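Local coordinates for protein L-Ala-D/L-Glu epimerase, a muconate lactonizing enzyme (Klebsiella pneumoniae subsp. pneumoniae MGH 78578, PDB 3FCP) that belongs to the enolase superfamily, joining an N-terminal capping domain to a TIM-barrel-like domain, and holds a magnesium ion, at residues S12-I20 with P331-V339. Numbering follows the deposited sequence.
Sequences SWIVDVPTI and PLLLKDDIV
Thr19 and Leu334 face each other as a non-hydrogen-bonded antiparallel pair, a single beta bridge with CA atoms 4.1 Å apart. Two backbone bonds flank it: Lys335 N to Pro18 O (2.9 Å) and Ile20 N to Leu333 O (2.8 Å). In this enolase-superfamily fold the bridge ties the chain just beyond strand 7-17, in the N-terminal domain, to the loop after helix 307-317 of the barrel domain. Past the bridge the chains diverge, and Val17 CA and Asp336 CA lie 6.4 Å apart.

Ile20 has CG1 between its backbone N and carbonyl carbon (chi1 59°). CG1 and CG2 therefore both flank the N, and both touch the Leu333 O that it binds. Val17 crosses Leu334 at an angle, CG2 meeting CD2 at 3.7 Å. Further along, Val15 CG1 meets Ile338 CG2, and strand 33-42 lines both through Ile37. Asp336 N and O are buried here without a polar partner in the model, while its OD1 bonds to Tyr370 OH. The Lys335 chain runs out past Thr19 and Ile20, its carbons drawing off step by step from Thr19 O: CG lies 3.3 Å from that oxygen.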
ATOM      1  N   SER A  12      10.727 -25.760  42.751  1.00 28.67           N
ATOM      2  CA  SER A  12      11.635 -25.076  41.842  1.00 28.97           C
ATOM      3  C   SER A  12      12.827 -24.562  42.633  1.00 29.08           C
ATOM      4  O   SER A  12      12.717 -24.245  43.816  1.00 30.13           O
ATOM      5  CB  SER A  12      10.934 -23.924  41.103  1.00 28.90           C
ATOM      6  OG  SER A  12      10.588 -22.860  41.968  1.00 30.58           O
ATOM      7  N   TRP A  13      13.974 -24.506  41.970  1.00 29.12           N
ATOM      8  CA  TRP A  13      15.207 -24.052  42.596  1.00 29.27           C
ATOM      9  C   TRP A  13      16.000 -23.217  41.611  1.00 29.21           C
ATOM     10  O   TRP A  13      15.945 -23.459  40.402  1.00 28.96           O
ATOM     11  CB  TRP A  13      16.093 -25.239  42.964  1.00 30.60           C
ATOM     12  CG  TRP A  13      15.446 -26.313  43.775  1.00 30.96           C
ATOM     13  CD1 TRP A  13      15.476 -26.447  45.133  1.00 30.63           C
ATOM     14  CD2 TRP A  13      14.737 -27.450  43.272  1.00 30.18           C
ATOM     15  NE1 TRP A  13      14.836 -27.607  45.507  1.00 33.84           N
ATOM     16  CE2 TRP A  13      14.372 -28.240  44.383  1.00 31.20           C
ATOM     17  CE3 TRP A  13      14.377 -27.880  41.987  1.00 30.03           C
ATOM     18  CZ2 TRP A  13      13.664 -29.442  44.252  1.00 32.20           C
ATOM     19  CZ3 TRP A  13      13.671 -29.077  41.855  1.00 30.59           C
ATOM     20  CH2 TRP A  13      13.324 -29.844  42.983  1.00 30.64           C
ATOM     21  N   ILE A  14      16.730 -22.234  42.125  1.00 27.63           N
ATOM     22  CA  ILE A  14      17.593 -21.440  41.276  1.00 27.97           C
ATOM     23  C   ILE A  14      18.919 -22.150  41.478  1.00 27.61           C
ATOM     24  O   ILE A  14      19.394 -22.281  42.604  1.00 26.83           O
ATOM     25  CB  ILE A  14      17.723 -19.978  41.745  1.00 29.03           C
ATOM     26  CG1 ILE A  14      16.390 -19.245  41.562  1.00 30.08           C
ATOM     27  CG2 ILE A  14      18.824 -19.291  40.950  1.00 28.02           C
ATOM     28  CD1 ILE A  14      16.422 -17.772  41.957  1.00 32.97           C
ATOM     29  N   VAL A  15      19.495 -22.633  40.389  1.00 28.74           N
ATOM     30  CA  VAL A  15      20.750 -23.362  40.457  1.00 30.72           C
ATOM     31  C   VAL A  15      21.856 -22.609  39.745  1.00 30.63           C
ATOM     32  O   VAL A  15      21.694 -22.199  38.599  1.00 31.04           O
ATOM     33  CB  VAL A  15      20.596 -24.747  39.811  1.00 31.88           C
ATOM     34  CG1 VAL A  15      21.871 -25.538  39.969  1.00 35.85           C
ATOM     35  CG2 VAL A  15      19.434 -25.484  40.451  1.00 35.23           C
ATOM     36  N   ASP A  16      22.976 -22.415  40.436  1.00 30.78           N
ATOM     37  CA  ASP A  16      24.120 -21.727  39.854  1.00 32.23           C
ATOM     38  C   ASP A  16      25.189 -22.766  39.568  1.00 33.27           C
ATOM     39  O   ASP A  16      25.814 -23.304  40.487  1.00 32.13           O
ATOM     40  CB  ASP A  16      24.659 -20.656  40.810  1.00 31.63           C
ATOM     41  CG  ASP A  16      23.649 -19.562  41.081  1.00 32.62           C
ATOM     42  OD1 ASP A  16      23.018 -19.089  40.115  1.00 34.16           O
ATOM     43  OD2 ASP A  16      23.487 -19.167  42.253  1.00 32.47           O
ATOM     44  N   VAL A  17      25.373 -23.058  38.285  1.00 34.34           N
ATOM     45  CA  VAL A  17      26.346 -24.040  37.846  1.00 35.30           C
ATOM     46  C   VAL A  17      27.532 -23.341  37.209  1.00 36.31           C
ATOM     47  O   VAL A  17      27.372 -22.346  36.501  1.00 36.23           O
ATOM     48  CB  VAL A  17      25.727 -25.023  36.828  1.00 35.19           C
ATOM     49  CG1 VAL A  17      24.645 -25.847  37.500  1.00 35.29           C
ATOM     50  CG2 VAL A  17      25.141 -24.257  35.648  1.00 34.78           C
ATOM     51  N   PRO A  18      28.746 -23.856  37.460  1.00 37.37           N
ATOM     52  CA  PRO A  18      29.975 -23.280  36.911  1.00 37.98           C
ATOM     53  C   PRO A  18      30.130 -23.491  35.406  1.00 37.62           C
ATOM     54  O   PRO A  18      29.767 -24.539  34.867  1.00 36.63           O
ATOM     55  CB  PRO A  18      31.063 -23.989  37.711  1.00 38.09           C
ATOM     56  CG  PRO A  18      30.480 -25.350  37.892  1.00 37.00           C
ATOM     57  CD  PRO A  18      29.050 -25.039  38.288  1.00 37.60           C
ATOM     58  N   THR A  19      30.673 -22.480  34.741  1.00 38.98           N
ATOM     59  CA  THR A  19      30.905 -22.527  33.306  1.00 41.58           C
ATOM     60  C   THR A  19      32.384 -22.816  33.048  1.00 44.23           C
ATOM     61  O   THR A  19      33.218 -22.672  33.945  1.00 44.12           O
ATOM     62  CB  THR A  19      30.566 -21.184  32.658  1.00 41.82           C
ATOM     63  OG1 THR A  19      31.442 -20.178  33.184  1.00 40.83           O
ATOM     64  CG2 THR A  19      29.123 -20.798  32.950  1.00 40.89           C
ATOM     65  N   ILE A  20      32.705 -23.219  31.823  1.00 45.71           N
ATOM     66  CA  ILE A  20      34.084 -23.516  31.452  1.00 48.77           C
ATOM     67  C   ILE A  20      34.898 -22.224  31.346  1.00 49.41           C
ATOM     68  O   ILE A  20      34.363 -21.163  31.010  1.00 50.42           O
ATOM     69  CB  ILE A  20      34.152 -24.254  30.097  1.00 49.64           C
ATOM     70  CG1 ILE A  20      33.513 -23.391  29.002  1.00 51.95           C
ATOM     71  CG2 ILE A  20      33.450 -25.601  30.203  1.00 50.37           C
ATOM     72  CD1 ILE A  20      33.596 -23.988  27.602  1.00 53.68           C
ATOM     73  N   PRO A 331      24.871 -27.054  27.085  1.00 27.61           N
ATOM     74  CA  PRO A 331      25.501 -27.954  28.060  1.00 29.32           C
ATOM     75  C   PRO A 331      27.025 -28.000  27.951  1.00 29.60           C
ATOM     76  O   PRO A 331      27.715 -28.215  28.945  1.00 30.27           O
ATOM     77  CB  PRO A 331      24.870 -29.311  27.740  1.00 29.64           C
ATOM     78  CG  PRO A 331      23.528 -28.943  27.194  1.00 28.20           C
ATOM     79  CD  PRO A 331      23.862 -27.777  26.291  1.00 26.95           C
ATOM     80  N   LEU A 332      27.540 -27.801  26.743  1.00 29.57           N
ATOM     81  CA  LEU A 332      28.979 -27.840  26.509  1.00 30.52           C
ATOM     82  C   LEU A 332      29.743 -26.663  27.107  1.00 32.04           C
ATOM     83  O   LEU A 332      30.976 -26.677  27.152  1.00 31.99           O
ATOM     84  CB  LEU A 332      29.260 -27.936  25.005  1.00 31.56           C
ATOM     85  CG  LEU A 332      28.707 -29.198  24.340  1.00 33.17           C
ATOM     86  CD1 LEU A 332      29.031 -29.196  22.861  1.00 34.07           C
ATOM     87  CD2 LEU A 332      29.292 -30.426  25.016  1.00 34.49           C
ATOM     88  N   LEU A 333      29.019 -25.648  27.571  1.00 31.20           N
ATOM     89  CA  LEU A 333      29.660 -24.481  28.174  1.00 31.74           C
ATOM     90  C   LEU A 333      29.786 -24.631  29.689  1.00 32.00           C
ATOM     91  O   LEU A 333      30.416 -23.807  30.349  1.00 32.82           O
ATOM     92  CB  LEU A 333      28.851 -23.212  27.889  1.00 31.20           C
ATOM     93  CG  LEU A 333      28.633 -22.764  26.445  1.00 31.02           C
ATOM     94  CD1 LEU A 333      27.744 -21.527  26.442  1.00 30.80           C
ATOM     95  CD2 LEU A 333      29.969 -22.479  25.774  1.00 29.58           C
ATOM     96  N   LEU A 334      29.189 -25.681  30.236  1.00 32.30           N
ATOM     97  CA  LEU A 334      29.208 -25.897  31.679  1.00 33.77           C
ATOM     98  C   LEU A 334      30.221 -26.943  32.125  1.00 35.25           C
ATOM     99  O   LEU A 334      30.481 -27.915  31.413  1.00 35.43           O
ATOM    100  CB  LEU A 334      27.817 -26.324  32.152  1.00 32.54           C
ATOM    101  CG  LEU A 334      26.616 -25.511  31.658  1.00 32.86           C
ATOM    102  CD1 LEU A 334      25.346 -26.258  32.019  1.00 32.97           C
ATOM    103  CD2 LEU A 334      26.618 -24.113  32.263  1.00 32.52           C
ATOM    104  N   LYS A 335      30.789 -26.742  33.312  1.00 36.63           N
ATOM    105  CA  LYS A 335      31.746 -27.695  33.858  1.00 37.59           C
ATOM    106  C   LYS A 335      30.986 -28.801  34.585  1.00 37.59           C
ATOM    107  O   LYS A 335      31.526 -29.876  34.840  1.00 37.79           O
ATOM    108  CB  LYS A 335      32.712 -26.998  34.817  1.00 39.64           C
ATOM    109  CG  LYS A 335      33.551 -25.924  34.149  1.00 43.99           C
ATOM    110  CD  LYS A 335      34.968 -25.878  34.712  1.00 47.76           C
ATOM    111  CE  LYS A 335      34.982 -25.525  36.191  1.00 49.12           C
ATOM    112  NZ  LYS A 335      36.367 -25.544  36.748  1.00 51.07           N
ATOM    113  N   ASP A 336      29.723 -28.530  34.909  1.00 36.04           N
ATOM    114  CA  ASP A 336      28.872 -29.503  35.592  1.00 36.00           C
ATOM    115  C   ASP A 336      27.407 -29.116  35.371  1.00 35.12           C
ATOM    116  O   ASP A 336      27.105 -27.969  35.051  1.00 36.05           O
ATOM    117  CB  ASP A 336      29.181 -29.526  37.096  1.00 35.70           C
ATOM    118  CG  ASP A 336      28.911 -30.888  37.733  1.00 36.94           C
ATOM    119  OD1 ASP A 336      29.069 -31.014  38.968  1.00 37.49           O
ATOM    120  OD2 ASP A 336      28.549 -31.837  37.006  1.00 34.68           O
ATOM    121  N   ASP A 337      26.504 -30.075  35.541  1.00 33.97           N
ATOM    122  CA  ASP A 337      25.075 -29.833  35.354  1.00 33.75           C
ATOM    123  C   ASP A 337      24.333 -30.533  36.496  1.00 33.51           C
ATOM    124  O   ASP A 337      24.959 -31.152  37.357  1.00 33.55           O
ATOM    125  CB  ASP A 337      24.618 -30.414  34.010  1.00 30.45           C
ATOM    126  CG  ASP A 337      23.394 -29.695  33.436  1.00 30.58           C
ATOM    127  OD1 ASP A 337      22.531 -29.230  34.216  1.00 28.92           O
ATOM    128  OD2 ASP A 337      23.297 -29.611  32.194  1.00 28.10           O
ATOM    129  N   ILE A 338      23.006 -30.449  36.499  1.00 31.83           N
ATOM    130  CA  ILE A 338      22.227 -31.089  37.550  1.00 29.89           C
ATOM    131  C   ILE A 338      21.534 -32.383  37.115  1.00 29.90           C
ATOM    132  O   ILE A 338      20.611 -32.848  37.785  1.00 29.80           O
ATOM    133  CB  ILE A 338      21.180 -30.107  38.163  1.00 29.96           C
ATOM    134  CG1 ILE A 338      20.454 -29.327  37.061  1.00 30.33           C
ATOM    135  CG2 ILE A 338      21.869 -29.141  39.121  1.00 28.24           C
ATOM    136  CD1 ILE A 338      19.481 -30.154  36.250  1.00 32.09           C
ATOM    137  N   VAL A 339      21.977 -32.965  36.000  1.00 29.54           N
ATOM    138  CA  VAL A 339      21.403 -34.224  35.522  1.00 30.52           C
ATOM    139  C   VAL A 339      22.356 -35.378  35.847  1.00 31.77           C
ATOM    140  O   VAL A 339      23.555 -35.172  36.034  1.00 30.68           O
ATOM    141  CB  VAL A 339      21.140 -34.220  33.981  1.00 31.45           C
ATOM    142  CG1 VAL A 339      20.085 -33.178  33.633  1.00 29.70           C
ATOM    143  CG2 VAL A 339      22.437 -33.951  33.212  1.00 30.70           C
TER